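Local coordinates for non-toxic crystal protein (Bacillus thuringiensis, PDB 2D42) that is a non-toxic protein of parasporal inclusions that closely resembles aerolysin-type beta-pore-forming toxins, its own role remaining unclear, at residues A[149-155]-A[239-245]; A[58-63]-A[75-81]; A[1-5]-A[124-128]. All blocks are in the same frame, centred on the assembly; numbering follows the deposited sequence.

Contact 1: residues A[149-155]-A[239-245]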
loop_
_atom_site.group_PDB
_atom_site.type_symbol
_atom_site.label_atom_id
_atom_site.label_comp_id
_atom_site.label_asym_id
_atom_site.label_seq_id
_atom_site.Cartn_x
_atom_site.Cartn_y
_atom_site.Cartn_z
ATOM N N PHE A 149 -33.842 -9.766 -39.832
ATOM C CA PHE A 149 -32.672 -10.003 -40.666
ATOM C C PHE A 149 -31.466 -9.111 -40.346
ATOM O O PHE A 149 -30.768 -8.634 -41.245
ATOM C CB PHE A 149 -33.073 -9.860 -42.132
ATOM C CG PHE A 149 -34.154 -10.824 -42.557
ATOM C CD1 PHE A 149 -33.861 -12.169 -42.784
ATOM C CD2 PHE A 149 -35.468 -10.391 -42.720
ATOM C CE1 PHE A 149 -34.860 -13.064 -43.168
ATOM C CE2 PHE A 149 -36.476 -11.282 -43.103
ATOM C CZ PHE A 149 -36.171 -12.618 -43.328
ATOM N N HIS A 150 -31.227 -8.913 -39.054
ATOM C CA HIS A 150 -30.109 -8.115 -38.553
ATOM C C HIS A 150 -29.371 -8.912 -37.472
ATOM O O HIS A 150 -29.896 -9.891 -36.937
ATOM C CB HIS A 150 -30.610 -6.819 -37.908
ATOM C CG HIS A 150 -30.878 -5.710 -38.875
ATOM N ND1 HIS A 150 -31.842 -5.790 -39.858
ATOM C CD2 HIS A 150 -30.319 -4.481 -38.994
ATOM C CE1 HIS A 150 -31.865 -4.657 -40.540
ATOM N NE2 HIS A 150 -30.951 -3.847 -40.035
ATOM N N ARG A 151 -28.153 -8.494 -37.154
ATOM C CA ARG A 151 -27.396 -9.149 -36.099
ATOM C C ARG A 151 -26.933 -8.041 -35.164
ATOM O O ARG A 151 -26.635 -6.924 -35.613
ATOM C CB ARG A 151 -26.172 -9.895 -36.650
ATOM C CG ARG A 151 -24.987 -9.004 -36.981
ATOM C CD ARG A 151 -23.677 -9.795 -37.044
ATOM N NE ARG A 151 -23.690 -10.790 -38.105
ATOM C CZ ARG A 151 -23.760 -10.495 -39.400
ATOM N NH1 ARG A 151 -23.819 -9.228 -39.793
ATOM N NH2 ARG A 151 -23.786 -11.466 -40.305
ATOM N N ALA A 152 -26.903 -8.340 -33.869
ATOM C CA ALA A 152 -26.450 -7.376 -32.878
ATOM C C ALA A 152 -25.166 -7.907 -32.266
ATOM O O ALA A 152 -25.110 -9.044 -31.789
ATOM C CB ALA A 152 -27.505 -7.180 -31.791
ATOM N N THR A 153 -24.127 -7.089 -32.287
ATOM C CA THR A 153 -22.857 -7.495 -31.715
ATOM C C THR A 153 -22.572 -6.635 -30.506
ATOM O O THR A 153 -22.343 -5.432 -30.625
ATOM C CB THR A 153 -21.725 -7.353 -32.735
ATOM O OG1 THR A 153 -22.009 -8.198 -33.853
ATOM C CG2 THR A 153 -20.395 -7.762 -32.125
ATOM N N GLY A 154 -22.639 -7.254 -29.333
ATOM C CA GLY A 154 -22.373 -6.534 -28.105
ATOM C C GLY A 154 -20.943 -6.746 -27.633
ATOM O O GLY A 154 -20.520 -7.877 -27.408
ATOM N N VAL A 155 -20.210 -5.648 -27.472
ATOM C CA VAL A 155 -18.817 -5.682 -27.026
ATOM C C VAL A 155 -18.739 -5.055 -25.637
ATOM O O VAL A 155 -19.178 -3.921 -25.436
ATOM C CB VAL A 155 -17.900 -4.883 -28.000
ATOM C CG1 VAL A 155 -16.492 -4.794 -27.444
ATOM C CG2 VAL A 155 -17.879 -5.566 -29.372
ATOM N N ASP A 239 -21.119 -1.711 -25.957
ATOM C CA ASP A 239 -21.455 -1.081 -27.220
ATOM C C ASP A 239 -22.035 -2.137 -28.149
ATOM O O ASP A 239 -21.465 -3.210 -28.328
ATOM C CB ASP A 239 -20.218 -0.434 -27.840
ATOM C CG ASP A 239 -19.684 0.709 -26.994
ATOM O OD1 ASP A 239 -20.357 1.760 -26.905
ATOM O OD2 ASP A 239 -18.600 0.551 -26.407
ATOM N N VAL A 240 -23.178 -1.817 -28.734
ATOM C CA VAL A 240 -23.851 -2.739 -29.627
ATOM C C VAL A 240 -23.930 -2.213 -31.055
ATOM O O VAL A 240 -24.483 -1.146 -31.307
ATOM C CB VAL A 240 -25.274 -3.025 -29.132
ATOM C CG1 VAL A 240 -25.935 -4.075 -30.011
ATOM C CG2 VAL A 240 -25.233 -3.473 -27.677
ATOM N N VAL A 241 -23.355 -2.968 -31.981
ATOM C CA VAL A 241 -23.398 -2.613 -33.386
ATOM C C VAL A 241 -24.474 -3.500 -34.002
ATOM O O VAL A 241 -24.380 -4.730 -33.957
ATOM C CB VAL A 241 -22.055 -2.890 -34.089
ATOM C CG1 VAL A 241 -22.225 -2.748 -35.600
ATOM C CG2 VAL A 241 -20.991 -1.917 -33.586
ATOM N N ILE A 242 -25.507 -2.869 -34.548
ATOM C CA ILE A 242 -26.610 -3.587 -35.176
ATOM C C ILE A 242 -26.468 -3.425 -36.685
ATOM O O ILE A 242 -26.311 -2.313 -37.182
ATOM C CB ILE A 242 -27.964 -3.012 -34.728
ATOM C CG1 ILE A 242 -28.160 -3.261 -33.236
ATOM C CG2 ILE A 242 -29.096 -3.642 -35.525
ATOM C CD1 ILE A 242 -29.358 -2.550 -32.665
ATOM N N GLU A 243 -26.511 -4.530 -37.416
ATOM C CA GLU A 243 -26.365 -4.450 -38.860
ATOM C C GLU A 243 -27.179 -5.508 -39.590
ATOM O O GLU A 243 -27.461 -6.577 -39.047
ATOM C CB GLU A 243 -24.885 -4.572 -39.233
ATOM C CG GLU A 243 -24.239 -5.866 -38.782
ATOM C CD GLU A 243 -22.722 -5.811 -38.827
ATOM O OE1 GLU A 243 -22.079 -6.850 -38.566
ATOM O OE2 GLU A 243 -22.170 -4.728 -39.119
ATOM N N PRO A 244 -27.568 -5.218 -40.840
ATOM C CA PRO A 244 -28.355 -6.156 -41.642
ATOM C C PRO A 244 -27.536 -7.351 -42.112
ATOM O O PRO A 244 -26.328 -7.248 -42.337
ATOM C CB PRO A 244 -28.830 -5.292 -42.806
ATOM C CG PRO A 244 -27.670 -4.366 -43.010
ATOM C CD PRO A 244 -27.335 -3.965 -41.583
ATOM N N LEU A 245 -28.205 -8.487 -42.250
ATOM C CA LEU A 245 -27.553 -9.696 -42.715
ATOM C C LEU A 245 -27.477 -9.617 -44.238
ATOM O O LEU A 245 -28.360 -9.050 -44.880
ATOM C CB LEU A 245 -28.371 -10.919 -42.300
ATOM C CG LEU A 245 -28.649 -11.061 -40.802
ATOM C CD1 LEU A 245 -29.586 -12.227 -40.572
ATOM C CD2 LEU A 245 -27.341 -11.260 -40.050
HETATM O O HOH W 1 -23.195 -6.534 -35.781
HETATM O O HOH W 2 -17.653 -1.678 -25.670
#

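Contact 2: residues A[58-63]-A[75-81]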
loop_
_atom_site.group_PDB
_atom_site.type_symbol
_atom_site.label_atom_id
_atom_site.label_comp_id
_atom_site.label_asym_id
_atom_site.label_seq_id
_atom_site.Cartn_x
_atom_site.Cartn_y
_atom_site.Cartn_z
ATOM N N LEU A 58 -13.351 -6.949 -22.793
ATOM C CA LEU A 58 -13.540 -8.072 -21.877
ATOM C C LEU A 58 -14.307 -9.221 -22.515
ATOM O O LEU A 58 -14.053 -10.390 -22.215
ATOM C CB LEU A 58 -14.300 -7.607 -20.626
ATOM C CG LEU A 58 -13.620 -6.601 -19.686
ATOM C CD1 LEU A 58 -14.597 -6.173 -18.596
ATOM C CD2 LEU A 58 -12.378 -7.231 -19.075
ATOM N N ASP A 59 -15.242 -8.894 -23.406
ATOM C CA ASP A 59 -16.055 -9.930 -24.036
ATOM C C ASP A 59 -16.754 -9.364 -25.271
ATOM O O ASP A 59 -16.842 -8.151 -25.454
ATOM C CB ASP A 59 -17.116 -10.397 -23.027
ATOM C CG ASP A 59 -17.507 -11.858 -23.189
ATOM O OD1 ASP A 59 -17.313 -12.454 -24.277
ATOM O OD2 ASP A 59 -18.043 -12.405 -22.196
ATOM N N ARG A 60 -17.261 -10.259 -26.106
ATOM C CA ARG A 60 -17.982 -9.884 -27.316
ATOM C C ARG A 60 -18.944 -11.020 -27.602
ATOM O O ARG A 60 -18.529 -12.166 -27.685
ATOM C CB ARG A 60 -17.025 -9.721 -28.508
ATOM C CG ARG A 60 -17.756 -9.549 -29.843
ATOM C CD ARG A 60 -16.818 -9.559 -31.063
ATOM N NE ARG A 60 -16.980 -10.767 -31.877
ATOM C CZ ARG A 60 -17.320 -10.773 -33.165
ATOM N NH1 ARG A 60 -17.541 -9.630 -33.807
ATOM N NH2 ARG A 60 -17.436 -11.926 -33.817
ATOM N N ARG A 61 -20.227 -10.708 -27.741
ATOM C CA ARG A 61 -21.230 -11.735 -28.030
ATOM C C ARG A 61 -22.134 -11.287 -29.157
ATOM O O ARG A 61 -22.241 -10.094 -29.450
ATOM C CB ARG A 61 -22.076 -12.041 -26.788
ATOM C CG ARG A 61 -21.311 -12.743 -25.705
ATOM C CD ARG A 61 -20.842 -14.105 -26.197
ATOM N NE ARG A 61 -19.636 -14.532 -25.511
ATOM C CZ ARG A 61 -18.845 -15.515 -25.930
ATOM N NH1 ARG A 61 -19.132 -16.185 -27.041
ATOM N NH2 ARG A 61 -17.759 -15.824 -25.240
ATOM N N ILE A 62 -22.812 -12.250 -29.765
ATOM C CA ILE A 62 -23.678 -11.957 -30.884
ATOM C C ILE A 62 -25.078 -12.527 -30.769
ATOM O O ILE A 62 -25.260 -13.674 -30.377
ATOM C CB ILE A 62 -23.048 -12.496 -32.190
ATOM C CG1 ILE A 62 -21.699 -11.804 -32.424
ATOM C CG2 ILE A 62 -24.009 -12.287 -33.364
ATOM C CD1 ILE A 62 -20.910 -12.342 -33.586
ATOM N N ILE A 63 -26.072 -11.711 -31.099
ATOM C CA ILE A 63 -27.453 -12.169 -31.108
ATOM C C ILE A 63 -27.917 -11.928 -32.534
ATOM O O ILE A 63 -27.994 -10.788 -32.985
ATOM C CB ILE A 63 -28.335 -11.384 -30.128
ATOM C CG1 ILE A 63 -27.868 -11.658 -28.692
ATOM C CG2 ILE A 63 -29.793 -11.775 -30.327
ATOM C CD1 ILE A 63 -28.683 -10.937 -27.623
ATOM N N PHE A 75 -27.899 -8.762 -23.520
ATOM C CA PHE A 75 -26.536 -9.227 -23.313
ATOM C C PHE A 75 -26.266 -9.117 -21.816
ATOM O O PHE A 75 -26.331 -8.028 -21.248
ATOM C CB PHE A 75 -25.526 -8.341 -24.053
ATOM C CG PHE A 75 -25.567 -8.480 -25.548
ATOM C CD1 PHE A 75 -25.100 -9.635 -26.164
ATOM C CD2 PHE A 75 -26.059 -7.450 -26.341
ATOM C CE1 PHE A 75 -25.120 -9.762 -27.551
ATOM C CE2 PHE A 75 -26.083 -7.568 -27.737
ATOM C CZ PHE A 75 -25.612 -8.726 -28.338
ATOM N N SER A 76 -25.986 -10.243 -21.176
ATOM C CA SER A 76 -25.672 -10.231 -19.757
ATOM C C SER A 76 -24.201 -10.634 -19.599
ATOM O O SER A 76 -23.827 -11.783 -19.852
ATOM C CB SER A 76 -26.565 -11.206 -18.993
ATOM O OG SER A 76 -26.089 -11.339 -17.671
ATOM N N PHE A 77 -23.381 -9.681 -19.166
ATOM C CA PHE A 77 -21.954 -9.903 -18.996
ATOM C C PHE A 77 -21.506 -9.980 -17.540
ATOM O O PHE A 77 -22.020 -9.277 -16.675
ATOM C CB PHE A 77 -21.168 -8.778 -19.674
ATOM C CG PHE A 77 -21.263 -8.777 -21.174
ATOM C CD1 PHE A 77 -20.628 -9.762 -21.928
ATOM C CD2 PHE A 77 -21.952 -7.765 -21.837
ATOM C CE1 PHE A 77 -20.674 -9.734 -23.325
ATOM C CE2 PHE A 77 -22.006 -7.729 -23.228
ATOM C CZ PHE A 77 -21.365 -8.714 -23.972
ATOM N N SER A 78 -20.520 -10.833 -17.301
ATOM C CA SER A 78 -19.929 -11.024 -15.987
ATOM C C SER A 78 -18.477 -11.394 -16.220
ATOM O O SER A 78 -18.181 -12.471 -16.725
ATOM C CB SER A 78 -20.622 -12.156 -15.231
ATOM O OG SER A 78 -19.870 -12.506 -14.083
ATOM N N ASN A 79 -17.567 -10.507 -15.853
ATOM C CA ASN A 79 -16.165 -10.793 -16.057
ATOM C C ASN A 79 -15.345 -10.348 -14.846
ATOM O O ASN A 79 -15.418 -9.199 -14.412
ATOM C CB ASN A 79 -15.713 -10.113 -17.356
ATOM C CG ASN A 79 -16.557 -10.553 -18.571
ATOM O OD1 ASN A 79 -16.330 -11.612 -19.163
ATOM N ND2 ASN A 79 -17.551 -9.746 -18.920
ATOM N N ALA A 80 -14.587 -11.283 -14.284
ATOM C CA ALA A 80 -13.758 -11.001 -13.120
ATOM C C ALA A 80 -12.357 -10.636 -13.584
ATOM O O ALA A 80 -11.569 -11.509 -13.929
ATOM C CB ALA A 80 -13.712 -12.224 -12.198
ATOM N N TYR A 81 -12.060 -9.339 -13.590
ATOM C CA TYR A 81 -10.766 -8.829 -14.027
ATOM C C TYR A 81 -9.824 -8.587 -12.855
ATOM O O TYR A 81 -10.211 -8.023 -11.834
ATOM C CB TYR A 81 -10.949 -7.515 -14.792
ATOM C CG TYR A 81 -9.807 -7.202 -15.730
ATOM C CD1 TYR A 81 -9.631 -7.936 -16.908
ATOM C CD2 TYR A 81 -8.884 -6.200 -15.430
ATOM C CE1 TYR A 81 -8.559 -7.679 -17.770
ATOM C CE2 TYR A 81 -7.809 -5.933 -16.280
ATOM C CZ TYR A 81 -7.651 -6.678 -17.449
ATOM O OH TYR A 81 -6.583 -6.435 -18.288
#

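Contact 3: residues A[1-5]-A[124-128]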
loop_
_atom_site.group_PDB
_atom_site.type_symbol
_atom_site.label_atom_id
_atom_site.label_comp_id
_atom_site.label_asym_id
_atom_site.label_seq_id
_atom_site.Cartn_x
_atom_site.Cartn_y
_atom_site.Cartn_z
ATOM N N ALA A 1 16.564 4.647 3.102
ATOM C CA ALA A 1 16.954 3.412 3.834
ATOM C C ALA A 1 15.972 3.122 4.970
ATOM O O ALA A 1 14.988 3.843 5.155
ATOM C CB ALA A 1 18.381 3.562 4.384
ATOM N N ILE A 2 16.238 2.061 5.726
ATOM C CA ILE A 2 15.365 1.681 6.838
ATOM C C ILE A 2 16.037 1.964 8.184
ATOM O O ILE A 2 17.118 1.449 8.467
ATOM C CB ILE A 2 15.031 0.175 6.809
ATOM C CG1 ILE A 2 14.506 -0.241 5.424
ATOM C CG2 ILE A 2 14.007 -0.142 7.898
ATOM C CD1 ILE A 2 13.160 0.343 5.051
ATOM N N ILE A 3 15.400 2.782 9.012
ATOM C CA ILE A 3 15.963 3.070 10.324
ATOM C C ILE A 3 15.770 1.830 11.189
ATOM O O ILE A 3 14.648 1.379 11.384
ATOM C CB ILE A 3 15.251 4.249 11.009
ATOM C CG1 ILE A 3 15.551 5.559 10.266
ATOM C CG2 ILE A 3 15.667 4.320 12.489
ATOM C CD1 ILE A 3 17.002 5.993 10.300
ATOM N N ASN A 4 16.861 1.260 11.691
ATOM C CA ASN A 4 16.744 0.085 12.543
ATOM C C ASN A 4 16.689 0.560 13.992
ATOM O O ASN A 4 17.689 1.037 14.531
ATOM C CB ASN A 4 17.939 -0.850 12.354
ATOM C CG ASN A 4 17.776 -2.139 13.119
ATOM O OD1 ASN A 4 17.529 -3.192 12.538
ATOM N ND2 ASN A 4 17.887 -2.060 14.435
ATOM N N LEU A 5 15.525 0.425 14.617
ATOM C CA LEU A 5 15.344 0.878 15.990
ATOM C C LEU A 5 16.259 0.228 17.021
ATOM O O LEU A 5 16.656 0.885 17.989
ATOM C CB LEU A 5 13.878 0.717 16.404
ATOM C CG LEU A 5 12.923 1.607 15.595
ATOM C CD1 LEU A 5 11.485 1.227 15.884
ATOM C CD2 LEU A 5 13.167 3.072 15.930
ATOM N N VAL A 124 6.736 -0.920 5.755
ATOM C CA VAL A 124 7.587 0.242 5.988
ATOM C C VAL A 124 8.901 -0.264 6.576
ATOM O O VAL A 124 9.852 0.499 6.736
ATOM C CB VAL A 124 6.943 1.227 7.005
ATOM C CG1 VAL A 124 6.902 0.595 8.404
ATOM C CG2 VAL A 124 7.727 2.531 7.032
ATOM N N THR A 125 8.939 -1.564 6.862
ATOM C CA THR A 125 10.092 -2.206 7.489
ATOM C C THR A 125 11.207 -2.711 6.588
ATOM O O THR A 125 12.238 -3.172 7.083
ATOM C CB THR A 125 9.641 -3.381 8.368
ATOM O OG1 THR A 125 8.932 -4.332 7.565
ATOM C CG2 THR A 125 8.732 -2.887 9.485
ATOM N N ASN A 126 11.010 -2.646 5.276
ATOM C CA ASN A 126 12.045 -3.088 4.355
ATOM C C ASN A 126 11.857 -2.433 2.988
ATOM O O ASN A 126 10.846 -1.778 2.737
ATOM C CB ASN A 126 12.037 -4.617 4.234
ATOM C CG ASN A 126 10.795 -5.141 3.549
ATOM O OD1 ASN A 126 10.535 -4.823 2.386
ATOM N ND2 ASN A 126 10.021 -5.953 4.263
ATOM N N GLU A 127 12.830 -2.606 2.104
ATOM C CA GLU A 127 12.744 -1.994 0.791
ATOM C C GLU A 127 12.365 -2.968 -0.309
ATOM O O GLU A 127 12.638 -2.714 -1.481
ATOM C CB GLU A 127 14.070 -1.311 0.449
ATOM C CG GLU A 127 14.443 -0.189 1.405
ATOM C CD GLU A 127 15.778 0.451 1.069
ATOM O OE1 GLU A 127 15.950 0.888 -0.087
ATOM O OE2 GLU A 127 16.650 0.529 1.957
ATOM N N ASN A 128 11.733 -4.080 0.060
ATOM C CA ASN A 128 11.329 -5.067 -0.927
ATOM C C ASN A 128 10.042 -4.641 -1.625
ATOM O O ASN A 128 9.279 -3.818 -1.120
ATOM C CB ASN A 128 11.106 -6.445 -0.284
ATOM C CG ASN A 128 12.318 -6.942 0.497
ATOM O OD1 ASN A 128 13.461 -6.749 0.089
ATOM N ND2 ASN A 128 12.061 -7.607 1.623
HETATM O O HOH W 3 18.021 0.068 5.106
#

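Contact 1: residues A[149-155]-A[239-245]
Asp239 and Val155 form a hydrogen-bonded antiparallel pair, exchanging two backbone hydrogen bonds (Val155 N to Asp239 O, 2.9 Å, and Asp239 N to Val155 O). Val240 comes next, opposite Gly154; its CG1, held anti to the backbone N (chi1 -176°), lies 3.9 Å from Ala152 CB, on the face where strand 129-146 covers both residues. Val241 forms the second hydrogen-bonded pair, with Thr153, and its O also accepts a hydrogen bond from a water that is hydrogen-bonded to Thr153 OG1. Ile242, paired with Ala152, brings CG2 to 3.8 Å from His150 CD2. Glu243 and Arg151 exchange two backbone hydrogen bonds, and the side chains continue the pairing: Glu243 OE1 lies 3.2 Å from Arg151 NH1 in a salt bridge whose hydrogen bond is weak and bent (130°), the carboxylate standing almost perpendicular to the guanidinium. Pro244 lays CB over the His150 ring, 3.9 Å from its centroid, a CH-pi contact, while His150 ND1 bonds to Pro148 O. Just past the strand, Leu245 N donates to Phe149 O at 2.8 Å, and Leu245 CD2 lies above one guanidinium face of Arg151, 3.6 Å from NH2. Regular backbone bonding thus carries the pairing, and the salt bridge, with poor hydrogen-bond geometry on a partly exposed face, probably adds modest electrostatic support.

Contact 2: residues A[58-63]-A[75-81]
Asp59 reaches across to Phe77 and Asn79 without any backbone pairing between strands 58-63 and 75-81, whose axes approach to 7.9 Å at an angle of 156°. Its CB rests 3.6 Å from Phe77 CE1, and CG lies 3.8 Å from the same CE1, the carboxylate plane tilted 54° from the ring. At the tip the carboxylate divides: OD2 sits in the ring plane at the edge of Phe77, 3.7 Å from CD1, where ring hydrogens would offer it a weakly positive border, and is also near Asn79 OD1, a close approach of two oxygens. OD1 instead turns back to its own strand, where Arg60 N donates to it at 2.9 Å and Arg61 NE adds a salt bridge with a weak hydrogen bond. Farther along, Ile63 CD1 lies over one face of Phe75, offset toward the rim, in a CH-pi contact, 3.9 Å from the ring centroid; chi1 of -65° sets CG1 beside the backbone N, and that carbon also touches Phe75 CE1 at 3.5 Å. The other flank is closed by Leu58 CD2, 3.6 Å from Tyr81 CD1. Leu58 and Asp59 form a classic beta bulge opposite Tyr156, whose ring stacks with Phe77. Strand 54-65 pairs with strand 150-185, and strand 71-94 with strands 129-146 and 219-244; Phe75, Phe77 and Tyr81 cross the gap between two strands that are not backbone-paired here.

Contact 3: residues A[1-5]-A[124-128]
The short N-terminal strand 2-4 meets the turn between strands 114-122 and 129-146 mainly through Ile2. Its CD1 lies 3.7 Å from Asn126 CA and equally close to Val124 O, while the other branch, CG2, comes within 3.6 Å of Thr125 O. Together, chi1 -52° and chi2 -67° bring CD1 against the backbone at Asn126; CG2 takes the position anti to the backbone N of Ile2. Glu127 passes Ile2 in the opposite direction, and its CG touches CD1 at 3.9 Å. The loop contains an Asx turn at Asn126: Asn126 OD1 accepts from Asn128 N at 2.7 Å (N-H...O 154°), and Asn126 ND2 bonds to Tyr130 and Asn98, so the amide is fixed at both ends. Thr125 OG1 is likewise engaged with Asn98 and Ile99. Strand 2-4 also pairs in parallel with strand 71-94, to which Ala1 and Ile3 are bonded through the backbone, and Ile2 also packs on Thr89 and Thr94. A water accepts from Ile2 N at 2.7 Å and donates a long, weak bond to Glu127 OE2. That carboxylate oxygen lies 4.3 Å from Ala1 N, beyond salt-bridge range, although the opposite charges may still attract.

How the contacts relate
From the N terminus, strand 2-4 opens contact 3, which closes only when the chain returns at 124-128. Within that long excursion lies contact 2, a short closure in which strand 54-65 and the start of strand 71-94 come back together. Contact 1 follows in series: it begins after contact 3 has closed and joins 149-155 to the C-terminal end of strand 219-244. Contacts 1 and 2, with centres about 15 Å apart, share one end of the elongated molecule and meet through strand 150-185, whose Ala152 and Gly154 are hydrogen-bonded through the backbone to Ile63 and Arg61. Contact 3 lies far off, its centre about 57 Å from that of contact 1, yet strand 71-94 links it to contact 2.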